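Local coordinates for aerolysin-like protein (Bombina maxima, PDB 6LH8) that belongs to the aerolysin-like pore-forming proteins and probably takes part in a toad system in which a paralog restrains the pore former under oxidizing conditions, at residues A[47-52]-A[140-145]; A[71-76]-A[91-96]. One frame throughout, in Å; residues are numbered along the deposited sequence.

Contact 1 (A[47-52]-A[140-145])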
loop_
_atom_site.group_PDB
_atom_site.type_symbol
_atom_site.label_atom_id
_atom_site.label_comp_id
_atom_site.label_asym_id
_atom_site.label_seq_id
_atom_site.Cartn_x
_atom_site.Cartn_y
_atom_site.Cartn_z
ATOM N N THR A 47 -1.497 -2.105 4.177
ATOM C CA THR A 47 -0.052 -1.995 4.073
ATOM C C THR A 47 0.352 -1.239 2.821
ATOM O O THR A 47 -0.368 -1.214 1.813
ATOM C CB THR A 47 0.634 -3.357 4.045
ATOM O OG1 THR A 47 0.206 -4.070 2.885
ATOM C CG2 THR A 47 0.289 -4.166 5.297
ATOM N N ILE A 48 1.526 -0.627 2.912
ATOM C CA ILE A 48 2.266 -0.126 1.765
ATOM C C ILE A 48 3.667 -0.706 1.878
ATOM O O ILE A 48 4.292 -0.614 2.937
ATOM C CB ILE A 48 2.319 1.413 1.729
ATOM C CG1 ILE A 48 0.910 2.010 1.649
ATOM C CG2 ILE A 48 3.207 1.879 0.583
ATOM C CD1 ILE A 48 0.885 3.546 1.593
ATOM N N THR A 49 4.156 -1.320 0.816
ATOM C CA THR A 49 5.488 -1.905 0.848
ATOM C C THR A 49 6.401 -1.123 -0.084
ATOM O O THR A 49 6.057 -0.903 -1.250
ATOM C CB THR A 49 5.452 -3.381 0.474
ATOM O OG1 THR A 49 4.703 -4.096 1.473
ATOM C CG2 THR A 49 6.866 -3.951 0.432
ATOM N N HIS A 50 7.555 -0.708 0.436
ATOM C CA HIS A 50 8.538 0.068 -0.314
ATOM C C HIS A 50 9.778 -0.775 -0.565
ATOM O O HIS A 50 10.348 -1.330 0.374
ATOM C CB HIS A 50 8.921 1.330 0.455
ATOM C CG HIS A 50 7.746 2.173 0.850
ATOM N ND1 HIS A 50 7.154 3.076 -0.003
ATOM C CD2 HIS A 50 7.058 2.240 2.015
ATOM C CE1 HIS A 50 6.148 3.669 0.621
ATOM N NE2 HIS A 50 6.077 3.186 1.848
ATOM N N ASN A 51 10.228 -0.826 -1.818
ATOM C CA ASN A 51 11.373 -1.647 -2.182
ATOM C C ASN A 51 12.362 -0.843 -3.005
ATOM O O ASN A 51 11.979 0.058 -3.749
ATOM C CB ASN A 51 10.933 -2.868 -2.988
ATOM C CG ASN A 51 9.742 -3.553 -2.371
ATOM O OD1 ASN A 51 9.912 -4.493 -1.608
ATOM N ND2 ASN A 51 8.519 -3.059 -2.673
ATOM N N ILE A 52 13.643 -1.188 -2.880
ATOM C CA ILE A 52 14.681 -0.632 -3.738
ATOM C C ILE A 52 15.408 -1.798 -4.392
ATOM O O ILE A 52 15.655 -2.822 -3.749
ATOM C CB ILE A 52 15.645 0.307 -2.974
ATOM C CG1 ILE A 52 16.416 1.193 -3.950
ATOM C CG2 ILE A 52 16.597 -0.442 -2.038
ATOM C CD1 ILE A 52 15.566 2.336 -4.520
ATOM N N ILE A 140 10.147 0.560 -5.972
ATOM C CA ILE A 140 8.867 -0.105 -6.200
ATOM C C ILE A 140 7.985 0.123 -4.982
ATOM O O ILE A 140 8.424 -0.075 -3.839
ATOM C CB ILE A 140 9.037 -1.618 -6.454
ATOM C CG1 ILE A 140 9.973 -1.896 -7.640
ATOM C CG2 ILE A 140 7.677 -2.269 -6.690
ATOM C CD1 ILE A 140 10.477 -3.338 -7.693
ATOM N N CYS A 141 6.744 0.545 -5.229
ATOM C CA CYS A 141 5.740 0.778 -4.200
ATOM C C CYS A 141 4.566 -0.167 -4.437
ATOM O O CYS A 141 3.949 -0.134 -5.499
ATOM C CB CYS A 141 5.240 2.228 -4.234
ATOM S SG CYS A 141 4.099 2.566 -2.871
ATOM N N GLN A 142 4.270 -1.016 -3.466
ATOM C CA GLN A 142 3.086 -1.881 -3.507
ATOM C C GLN A 142 2.128 -1.342 -2.461
ATOM O O GLN A 142 2.339 -1.555 -1.265
ATOM C CB GLN A 142 3.446 -3.331 -3.223
ATOM C CG GLN A 142 4.169 -3.999 -4.364
ATOM C CD GLN A 142 5.427 -4.713 -3.937
ATOM O OE1 GLN A 142 5.878 -4.598 -2.791
ATOM N NE2 GLN A 142 6.016 -5.459 -4.868
ATOM N N SER A 143 1.085 -0.639 -2.906
ATOM C CA SER A 143 0.201 0.070 -1.988
ATOM C C SER A 143 -1.212 -0.505 -1.976
ATOM O O SER A 143 -1.695 -1.076 -2.960
ATOM C CB SER A 143 0.130 1.576 -2.308
ATOM O OG SER A 143 -0.094 1.792 -3.687
ATOM N N GLN A 144 -1.868 -0.337 -0.829
ATOM C CA GLN A 144 -3.267 -0.678 -0.628
ATOM C C GLN A 144 -3.996 0.562 -0.135
ATOM O O GLN A 144 -3.494 1.272 0.745
ATOM C CB GLN A 144 -3.430 -1.804 0.404
ATOM C CG GLN A 144 -2.622 -3.072 0.135
ATOM C CD GLN A 144 -2.839 -4.123 1.205
ATOM O OE1 GLN A 144 -3.085 -3.795 2.366
ATOM N NE2 GLN A 144 -2.751 -5.398 0.821
ATOM N N SER A 145 -5.167 0.827 -0.698
ATOM C CA SER A 145 -6.002 1.932 -0.255
ATOM C C SER A 145 -6.858 1.524 0.942
ATOM O O SER A 145 -6.889 0.364 1.357
ATOM C CB SER A 145 -6.909 2.396 -1.386
ATOM O OG SER A 145 -8.037 1.530 -1.499
HETATM O O HOH W 1 1.042 -3.554 0.129
#

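Contact 2 (A[71-76]-A[91-96])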
loop_
_atom_site.group_PDB
_atom_site.type_symbol
_atom_site.label_atom_id
_atom_site.label_comp_id
_atom_site.label_asym_id
_atom_site.label_seq_id
_atom_site.Cartn_x
_atom_site.Cartn_y
_atom_site.Cartn_z
ATOM N N LYS A 71 6.068 8.756 -2.163
ATOM C CA LYS A 71 4.839 9.527 -2.344
ATOM C C LYS A 71 3.699 8.988 -1.486
ATOM O O LYS A 71 2.932 9.771 -0.911
ATOM C CB LYS A 71 4.407 9.524 -3.817
ATOM C CG LYS A 71 5.441 10.047 -4.804
ATOM C CD LYS A 71 4.795 10.526 -6.113
ATOM C CE LYS A 71 3.863 9.481 -6.713
ATOM N NZ LYS A 71 3.611 9.722 -8.171
ATOM N N HIS A 72 3.553 7.667 -1.412
ATOM C CA HIS A 72 2.417 7.024 -0.755
ATOM C C HIS A 72 2.837 6.509 0.616
ATOM O O HIS A 72 3.710 5.644 0.712
ATOM C CB HIS A 72 1.882 5.875 -1.609
ATOM C CG HIS A 72 1.586 6.276 -3.019
ATOM N ND1 HIS A 72 0.612 7.196 -3.333
ATOM C CD2 HIS A 72 2.140 5.894 -4.194
ATOM C CE1 HIS A 72 0.577 7.367 -4.644
ATOM N NE2 HIS A 72 1.495 6.591 -5.189
ATOM N N ARG A 73 2.204 7.024 1.671
ATOM C CA ARG A 73 2.571 6.687 3.039
ATOM C C ARG A 73 1.315 6.392 3.850
ATOM O O ARG A 73 0.195 6.690 3.433
ATOM C CB ARG A 73 3.363 7.820 3.716
ATOM C CG ARG A 73 4.571 8.327 2.940
ATOM C CD ARG A 73 5.673 7.290 2.885
ATOM N NE ARG A 73 6.037 6.780 4.206
ATOM C CZ ARG A 73 6.971 7.320 4.985
ATOM N NH1 ARG A 73 7.633 8.395 4.578
ATOM N NH2 ARG A 73 7.243 6.782 6.167
ATOM N N LEU A 74 1.521 5.794 5.023
ATOM C CA LEU A 74 0.464 5.509 5.981
ATOM C C LEU A 74 0.739 6.259 7.281
ATOM O O LEU A 74 1.849 6.739 7.521
ATOM C CB LEU A 74 0.362 4.003 6.265
ATOM C CG LEU A 74 -0.030 3.087 5.101
ATOM C CD1 LEU A 74 -0.100 1.643 5.552
ATOM C CD2 LEU A 74 -1.367 3.511 4.500
ATOM N N ASN A 75 -0.293 6.354 8.123
ATOM C CA ASN A 75 -0.173 6.851 9.499
ATOM C C ASN A 75 0.296 8.301 9.575
ATOM O O ASN A 75 0.733 8.756 10.638
ATOM C CB ASN A 75 0.765 5.966 10.326
ATOM C CG ASN A 75 0.274 4.540 10.428
ATOM O OD1 ASN A 75 -0.884 4.302 10.774
ATOM N ND2 ASN A 75 1.151 3.579 10.133
ATOM N N GLY A 76 0.217 9.044 8.475
ATOM C CA GLY A 76 0.758 10.388 8.444
ATOM C C GLY A 76 2.265 10.415 8.602
ATOM O O GLY A 76 2.846 11.471 8.867
ATOM N N TYR A 91 10.765 -2.256 2.970
ATOM C CA TYR A 91 10.176 -1.742 4.195
ATOM C C TYR A 91 8.658 -1.716 4.040
ATOM O O TYR A 91 8.152 -1.292 2.999
ATOM C CB TYR A 91 10.736 -0.345 4.496
ATOM C CG TYR A 91 10.136 0.321 5.703
ATOM C CD1 TYR A 91 10.630 0.064 6.971
ATOM C CD2 TYR A 91 9.067 1.191 5.579
ATOM C CE1 TYR A 91 10.084 0.659 8.079
ATOM C CE2 TYR A 91 8.509 1.791 6.681
ATOM C CZ TYR A 91 9.027 1.528 7.932
ATOM O OH TYR A 91 8.476 2.132 9.043
ATOM N N THR A 92 7.932 -2.164 5.070
ATOM C CA THR A 92 6.476 -2.255 5.020
ATOM C C THR A 92 5.870 -1.338 6.074
ATOM O O THR A 92 6.205 -1.440 7.258
ATOM C CB THR A 92 6.008 -3.694 5.247
ATOM O OG1 THR A 92 6.564 -4.545 4.240
ATOM C CG2 THR A 92 4.494 -3.789 5.201
ATOM N N GLU A 93 4.995 -0.442 5.642
ATOM C CA GLU A 93 4.153 0.313 6.552
ATOM C C GLU A 93 2.877 -0.474 6.825
ATOM O O GLU A 93 2.426 -1.275 6.001
ATOM C CB GLU A 93 3.804 1.682 5.971
ATOM C CG GLU A 93 4.989 2.558 5.629
ATOM C CD GLU A 93 4.572 3.942 5.165
ATOM O OE1 GLU A 93 4.800 4.258 3.976
ATOM O OE2 GLU A 93 4.010 4.715 5.979
ATOM N N LEU A 94 2.300 -0.250 8.001
ATOM C CA LEU A 94 1.091 -0.957 8.399
ATOM C C LEU A 94 0.193 -0.002 9.171
ATOM O O LEU A 94 0.663 0.743 10.037
ATOM C CB LEU A 94 1.427 -2.193 9.243
ATOM C CG LEU A 94 0.286 -2.997 9.869
ATOM C CD1 LEU A 94 -0.631 -3.557 8.801
ATOM C CD2 LEU A 94 0.849 -4.117 10.724
ATOM N N SER A 95 -1.094 0.006 8.833
ATOM C CA SER A 95 -2.061 0.751 9.623
ATOM C C SER A 95 -3.307 -0.102 9.813
ATOM O O SER A 95 -3.507 -1.111 9.135
ATOM C CB SER A 95 -2.417 2.105 8.987
ATOM O OG SER A 95 -3.136 1.954 7.778
ATOM N N GLU A 96 -4.136 0.295 10.772
ATOM C CA GLU A 96 -5.421 -0.356 10.973
ATOM C C GLU A 96 -6.476 0.410 10.192
ATOM O O GLU A 96 -6.598 1.627 10.334
ATOM C CB GLU A 96 -5.797 -0.408 12.453
ATOM C CG GLU A 96 -7.071 -1.214 12.700
ATOM C CD GLU A 96 -7.646 -1.015 14.096
ATOM O OE1 GLU A 96 -8.289 0.031 14.348
ATOM O OE2 GLU A 96 -7.460 -1.911 14.934
HETATM O O HOH W 2 -3.222 5.393 7.231
HETATM O O HOH W 3 -3.107 2.770 12.436
#

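Contact 1 (A[47-52]-A[140-145])
T49 and Q142 form the regular centre of an antiparallel pairing between strands 41-53 and 133-154, neighbours in the main sheet, their backbones joined by two nearly straight bonds, T49 N to Q142 O and Q142 N to T49 O, each 2.8 Å. Toward N51 and I140 the ladder stays regular, whereas at T47 and Q144 it loosens.

The face bearing I48, H50 and C141 is the more buried one, with S143 partly exposed at its end. The thiol of C141 lies anti to its own backbone N (chi1 -175°), which carries SG to 3.6 Å from I48 CG2 and obliquely beside the ring of H50. That imidazole is held from both nitrogens, by Y139 and by E93.

The other face is mostly polar and partly exposed, with I140 beside N51. N51 ND2 reaches two acceptors, I140 O at 3.2 Å and Q142 OE1 at 3.1 Å, meeting both from above their carbonyl planes. The two side-chain amides are turned 73° apart, and S90 holds N51 OD1. At the far end, the extended chain of Q144 runs alongside T47, and its OE1 takes the T47 backbone N-H at 2.9 Å. The matching bond from Q144 N to T47 O is weak; a water links T47 OG1 with Q142 O.

I140 O thus accepts two N-H groups of N51, and where the ladder loosens a glutamine side chain supplements the backbone, so polar side chains reinforce this pairing on its partly exposed face.

Contact 2 (A[71-76]-A[91-96])
E93 turns its carboxylate from the strand toward the loop at R73 and L74, and each oxygen takes a different partner from it. OE1 receives R73 NE at 2.8 Å in a salt bridge; OE2 receives the backbone N-H of L74 at 2.9 Å, the straighter of the two bonds. Both donors stand well above the carboxylate plane. E93 OE1 lies near the guanidinium plane of R73, at its edge, while the two flat groups are 73° apart. The same oxygen is also hydrogen-bonded to H50 on the adjoining strand.

Further along, N75 ND2 gives a straight bond (168°) to L94 O at 2.9 Å. This acceptor lies in the amide plane of N75, although the donor sits above the carbonyl plane of L94. N75 OD1 lies 3.2 Å from S95 CB, and a water bridges it to E96 N. Between these polar grips L74 packs with CD1 3.9 Å from E93 CB and 3.8 Å from S95 OG.

In the second shell, R73 NH1 bonds to E79 O farther along the loop, and bends at chi2 and chi3 bring R73 NE to E93 OE1. I48 and R46 touch L74.

A buried carboxylate is therefore met by a cation, a backbone amide and a histidine, a setting that would probably stabilise its negative charge and ties a loop without regular structure to the sheet.

How the contacts relate
Both contacts share one antiparallel sheet, in which strand 41-53 lies between strands 133-154 and 90-100; their centres are about 8 Å apart. Contact 1 pairs strand 41-53 with 133-154, and contact 2 lays the loop 71-76 over the neighbouring outermost strand of this chain. H50 connects them directly: its backbone N is 2.7 Å from Y91 O, and its NE2 is 2.7 Å from E93 OE1, both probable hydrogen bonds. Its CE1 also packs 3.1 Å from H72 O. In sequence, contact 2 is nested inside the loop closed by contact 1, illustrating how a long excursion between paired strands can fold back onto their sheet.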